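Local coordinates for CCN family member 3 (Rattus norvegicus, PDB 5NB8), which signals from outside the cell by binding integrins and receptors such as NOTCH1, steering proliferation, adhesion, migration and differentiation, at residues R14-Y25 and C29-C40. Numbering follows the deposited sequence.
Sequences RNGEKFEPNCQY and CRDGQIGCVPRC
Cys29 is gripped through its backbone by the turn Arg14-Glu17: Cys29 N points its hydrogen at Glu17 O (2.9 Å, 174° at the hydrogen), and Cys29 O accepts from Gly16 N at 2.7 Å. Cys29 is the one buried residue among those that touch. With SG anti to the backbone N (chi1 169°), Cys29 SG lies 3.5 Å from Arg14 O and is disulfide-bonded to Cys6. Beside this tight end, Asn15 OD1 accepts from Asp31 N at 2.8 Å, the donor standing above the carbonyl plane, while Asp31 OD1 turns to Gly3 N. Without this amide, as with an alanine here, Asp31 N is likely to lose its acceptor and the turn Arg30-Gln33 its tie to the turn Arg14-Glu17. Midway, residues 26-28 of the central strand lie between the segments, and contact narrows to Ile34 CD1 at the edge of the Phe19 ring, 3.5 Å from Phe19 CE1; Tyr13 stacks on that ring. The far end is more exposed, Glu20, Cys23, Pro38 and Arg39 all lying at the surface. There Arg39 N bonds to Gln24 O (2.8 Å), which also takes a water shared with Cys40 N. Bent at chi3, the Arg39 chain brings NH2 to Glu20 OE1 in a salt bridge whose hydrogen bond is weak (122° at the hydrogen). The Tyr25 ring lies obliquely against Pro38, Tyr25 CE2 to Pro38 CB 3.9 Å. These ends bracket the three-stranded antiparallel sheet 18-19, 25-30, 33-38, stapled across two strands by Cys27-Cys36 and tied to strand 6-8 by Cys6-Cys29, of a von Willebrand factor type C domain.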
loop_
_atom_site.group_PDB
_atom_site.type_symbol
_atom_site.label_atom_id
_atom_site.label_comp_id
_atom_site.label_asym_id
_atom_site.label_seq_id
_atom_site.Cartn_x
_atom_site.Cartn_y
_atom_site.Cartn_z
ATOM N N ARG A 14 -16.390 -3.874 9.456
ATOM C CA ARG A 14 -16.689 -4.701 10.607
ATOM C C ARG A 14 -15.423 -5.392 11.090
ATOM O O ARG A 14 -14.435 -5.515 10.360
ATOM C CB ARG A 14 -17.795 -5.709 10.278
ATOM C CG ARG A 14 -19.193 -5.064 10.244
ATOM C CD ARG A 14 -20.278 -6.008 9.751
ATOM N NE ARG A 14 -20.070 -6.369 8.353
ATOM C CZ ARG A 14 -19.591 -7.540 7.944
ATOM N NH1 ARG A 14 -19.289 -8.482 8.833
ATOM N NH2 ARG A 14 -19.428 -7.770 6.645
ATOM N N ASN A 15 -15.435 -5.764 12.373
ATOM C CA ASN A 15 -14.342 -6.529 12.950
ATOM C C ASN A 15 -14.043 -7.737 12.076
ATOM O O ASN A 15 -14.954 -8.427 11.616
ATOM C CB ASN A 15 -14.700 -6.984 14.375
ATOM C CG ASN A 15 -13.588 -7.807 15.031
ATOM O OD1 ASN A 15 -12.398 -7.479 14.929
ATOM N ND2 ASN A 15 -13.977 -8.890 15.713
ATOM N N GLY A 16 -12.762 -7.972 11.822
ATOM C CA GLY A 16 -12.362 -9.023 10.917
ATOM C C GLY A 16 -12.569 -8.747 9.434
ATOM O O GLY A 16 -12.128 -9.562 8.614
ATOM N N GLU A 17 -13.213 -7.641 9.054
ATOM C CA GLU A 17 -13.446 -7.340 7.638
ATOM C C GLU A 17 -12.183 -6.790 6.970
ATOM O O GLU A 17 -11.400 -6.059 7.585
ATOM C CB GLU A 17 -14.606 -6.344 7.480
ATOM C CG GLU A 17 -14.982 -5.964 6.038
ATOM C CD GLU A 17 -16.271 -5.120 5.910
ATOM O OE1 GLU A 17 -16.885 -4.762 6.940
ATOM O OE2 GLU A 17 -16.674 -4.817 4.760
ATOM N N LYS A 18 -12.003 -7.132 5.696
ATOM C CA LYS A 18 -10.854 -6.727 4.898
ATOM C C LYS A 18 -11.279 -5.835 3.736
ATOM O O LYS A 18 -12.347 -6.012 3.153
ATOM C CB LYS A 18 -10.125 -7.955 4.349
ATOM C CG LYS A 18 -9.471 -8.823 5.417
ATOM C CD LYS A 18 -8.816 -10.061 4.810
ATOM C CE LYS A 18 -8.214 -10.957 5.891
ATOM N NZ LYS A 18 -7.031 -10.350 6.571
ATOM N N PHE A 19 -10.422 -4.884 3.374
ATOM C CA PHE A 19 -10.761 -3.991 2.269
ATOM C C PHE A 19 -9.483 -3.453 1.647
ATOM O O PHE A 19 -8.384 -3.609 2.185
ATOM C CB PHE A 19 -11.645 -2.833 2.733
ATOM C CG PHE A 19 -10.968 -1.923 3.717
ATOM C CD1 PHE A 19 -10.867 -2.289 5.054
ATOM C CD2 PHE A 19 -10.433 -0.707 3.315
ATOM C CE1 PHE A 19 -10.243 -1.464 5.970
ATOM C CE2 PHE A 19 -9.809 0.124 4.229
ATOM C CZ PHE A 19 -9.721 -0.261 5.566
ATOM N N GLU A 20 -9.649 -2.797 0.506
ATOM C CA GLU A 20 -8.537 -2.189 -0.223
ATOM C C GLU A 20 -8.858 -0.724 -0.470
ATOM O O GLU A 20 -9.754 -0.417 -1.283
ATOM C CB GLU A 20 -8.294 -2.916 -1.541
ATOM C CG GLU A 20 -8.276 -4.417 -1.388
ATOM C CD GLU A 20 -8.283 -5.120 -2.718
ATOM O OE1 GLU A 20 -7.926 -4.471 -3.727
ATOM O OE2 GLU A 20 -8.649 -6.316 -2.757
ATOM N N PRO A 21 -8.190 0.211 0.205
ATOM C CA PRO A 21 -8.474 1.622 -0.079
ATOM C C PRO A 21 -7.949 2.037 -1.445
ATOM O O PRO A 21 -8.497 2.965 -2.052
ATOM C CB PRO A 21 -7.772 2.362 1.061
ATOM C CG PRO A 21 -6.611 1.451 1.437
ATOM C CD PRO A 21 -7.097 0.033 1.177
ATOM N N ASN A 22 -6.914 1.361 -1.939
ATOM C CA ASN A 22 -6.421 1.482 -3.309
ATOM C C ASN A 22 -5.754 0.154 -3.658
ATOM O O ASN A 22 -5.661 -0.746 -2.817
ATOM C CB ASN A 22 -5.466 2.679 -3.457
ATOM C CG ASN A 22 -4.336 2.655 -2.434
ATOM O OD1 ASN A 22 -3.613 1.662 -2.309
ATOM N ND2 ASN A 22 -4.210 3.725 -1.663
ATOM N N CYS A 23 -5.278 0.031 -4.904
ATOM C CA CYS A 23 -4.661 -1.214 -5.364
ATOM C C CYS A 23 -3.348 -1.528 -4.657
ATOM O O CYS A 23 -2.879 -2.671 -4.720
ATOM C CB CYS A 23 -4.428 -1.157 -6.883
ATOM S SG CYS A 23 -3.124 0.006 -7.378
ATOM N N GLN A 24 -2.753 -0.558 -3.971
ATOM C CA GLN A 24 -1.447 -0.743 -3.359
ATOM C C GLN A 24 -1.501 -1.298 -1.938
ATOM O O GLN A 24 -0.453 -1.687 -1.409
ATOM C CB GLN A 24 -0.689 0.586 -3.366
ATOM C CG GLN A 24 -0.456 1.119 -4.794
ATOM C CD GLN A 24 0.607 2.185 -4.844
ATOM O OE1 GLN A 24 1.067 2.652 -3.805
ATOM N NE2 GLN A 24 1.021 2.568 -6.052
ATOM N N TYR A 25 -2.671 -1.355 -1.300
ATOM C CA TYR A 25 -2.722 -1.764 0.105
ATOM C C TYR A 25 -3.888 -2.704 0.384
ATOM O O TYR A 25 -4.940 -2.627 -0.252
ATOM C CB TYR A 25 -2.800 -0.544 1.026
ATOM C CG TYR A 25 -1.434 0.036 1.271
ATOM C CD1 TYR A 25 -0.905 0.999 0.426
ATOM C CD2 TYR A 25 -0.654 -0.410 2.325
ATOM C CE1 TYR A 25 0.362 1.523 0.638
ATOM C CE2 TYR A 25 0.616 0.099 2.539
ATOM C CZ TYR A 25 1.117 1.067 1.684
ATOM O OH TYR A 25 2.372 1.581 1.895
ATOM N N CYS A 29 -9.669 -4.705 9.546
ATOM C CA CYS A 29 -10.181 -4.137 10.781
ATOM C C CYS A 29 -10.097 -5.198 11.873
ATOM O O CYS A 29 -10.609 -6.308 11.697
ATOM C CB CYS A 29 -11.619 -3.674 10.581
ATOM S SG CYS A 29 -12.473 -3.254 12.106
ATOM N N ARG A 30 -9.448 -4.869 12.989
ATOM C CA ARG A 30 -9.278 -5.802 14.108
ATOM C C ARG A 30 -9.637 -5.068 15.394
ATOM O O ARG A 30 -8.838 -4.271 15.891
ATOM C CB ARG A 30 -7.849 -6.346 14.203
ATOM C CG ARG A 30 -7.263 -6.983 12.941
ATOM C CD ARG A 30 -5.891 -7.608 13.217
ATOM N NE ARG A 30 -5.256 -8.067 11.982
ATOM C CZ ARG A 30 -4.575 -7.275 11.157
ATOM N NH1 ARG A 30 -4.036 -7.769 10.049
ATOM N NH2 ARG A 30 -4.431 -5.988 11.441
ATOM N N ASP A 31 -10.830 -5.345 15.928
ATOM C CA ASP A 31 -11.248 -4.825 17.224
ATOM C C ASP A 31 -11.101 -3.308 17.296
ATOM O O ASP A 31 -10.548 -2.761 18.253
ATOM C CB ASP A 31 -10.467 -5.508 18.347
ATOM C CG ASP A 31 -10.583 -7.023 18.290
ATOM O OD1 ASP A 31 -11.716 -7.539 18.402
ATOM O OD2 ASP A 31 -9.555 -7.699 18.092
ATOM N N GLY A 32 -11.574 -2.620 16.259
ATOM C CA GLY A 32 -11.594 -1.175 16.255
ATOM C C GLY A 32 -10.362 -0.512 15.678
ATOM O O GLY A 32 -10.333 0.719 15.583
ATOM N N GLN A 33 -9.341 -1.271 15.303
ATOM C CA GLN A 33 -8.117 -0.685 14.762
ATOM C C GLN A 33 -7.814 -1.279 13.395
ATOM O O GLN A 33 -7.862 -2.500 13.225
ATOM C CB GLN A 33 -6.945 -0.912 15.712
ATOM C CG GLN A 33 -5.626 -0.368 15.176
ATOM C CD GLN A 33 -4.567 -0.381 16.255
ATOM O OE1 GLN A 33 -4.396 -1.381 16.951
ATOM N NE2 GLN A 33 -3.885 0.737 16.430
ATOM N N ILE A 34 -7.507 -0.417 12.417
ATOM C CA ILE A 34 -7.162 -0.839 11.061
ATOM C C ILE A 34 -5.661 -1.046 10.956
ATOM O O ILE A 34 -4.877 -0.154 11.305
ATOM C CB ILE A 34 -7.590 0.195 10.007
ATOM C CG1 ILE A 34 -9.100 0.421 10.005
ATOM C CG2 ILE A 34 -7.086 -0.271 8.610
ATOM C CD1 ILE A 34 -9.879 -0.700 9.401
ATOM N N GLY A 35 -5.259 -2.186 10.405
ATOM C CA GLY A 35 -3.894 -2.390 9.955
ATOM C C GLY A 35 -3.916 -2.730 8.476
ATOM O O GLY A 35 -4.882 -3.309 7.980
ATOM N N CYS A 36 -2.833 -2.375 7.775
ATOM C CA CYS A 36 -2.718 -2.551 6.331
ATOM C C CYS A 36 -1.324 -3.040 5.948
ATOM O O CYS A 36 -0.324 -2.693 6.586
ATOM C CB CYS A 36 -2.991 -1.243 5.577
ATOM S SG CYS A 36 -4.510 -0.360 5.968
ATOM N N VAL A 37 -1.267 -3.841 4.886
ATOM C CA VAL A 37 0.011 -4.307 4.345
ATOM C C VAL A 37 0.167 -3.870 2.896
ATOM O O VAL A 37 -0.804 -3.904 2.127
ATOM C CB VAL A 37 0.140 -5.832 4.453
ATOM C CG1 VAL A 37 0.336 -6.244 5.914
ATOM C CG2 VAL A 37 -1.116 -6.499 3.902
ATOM N N PRO A 38 1.371 -3.503 2.477
ATOM C CA PRO A 38 1.586 -3.146 1.078
ATOM C C PRO A 38 1.481 -4.363 0.185
ATOM O O PRO A 38 1.843 -5.480 0.562
ATOM C CB PRO A 38 3.009 -2.574 1.067
ATOM C CG PRO A 38 3.690 -3.244 2.227
ATOM C CD PRO A 38 2.627 -3.522 3.256
ATOM N N ARG A 39 0.949 -4.135 -1.009
ATOM C CA ARG A 39 0.893 -5.160 -2.037
ATOM C C ARG A 39 1.990 -5.000 -3.081
ATOM O O ARG A 39 2.217 -5.924 -3.862
ATOM C CB ARG A 39 -0.488 -5.148 -2.703
ATOM C CG ARG A 39 -1.597 -5.518 -1.705
ATOM C CD ARG A 39 -2.984 -5.279 -2.252
ATOM N NE ARG A 39 -3.218 -6.025 -3.478
ATOM C CZ ARG A 39 -4.281 -5.857 -4.257
ATOM N NH1 ARG A 39 -4.417 -6.579 -5.359
ATOM N NH2 ARG A 39 -5.208 -4.968 -3.933
ATOM N N CYS A 40 2.688 -3.872 -3.086
ATOM C CA CYS A 40 3.819 -3.654 -3.978
ATOM C C CYS A 40 5.115 -4.052 -3.276
ATOM O O CYS A 40 5.148 -4.294 -2.066
ATOM C CB CYS A 40 3.872 -2.191 -4.429
ATOM S SG CYS A 40 2.398 -1.615 -5.336
HETATM O O HOH W 1 2.337 -1.209 -1.808
#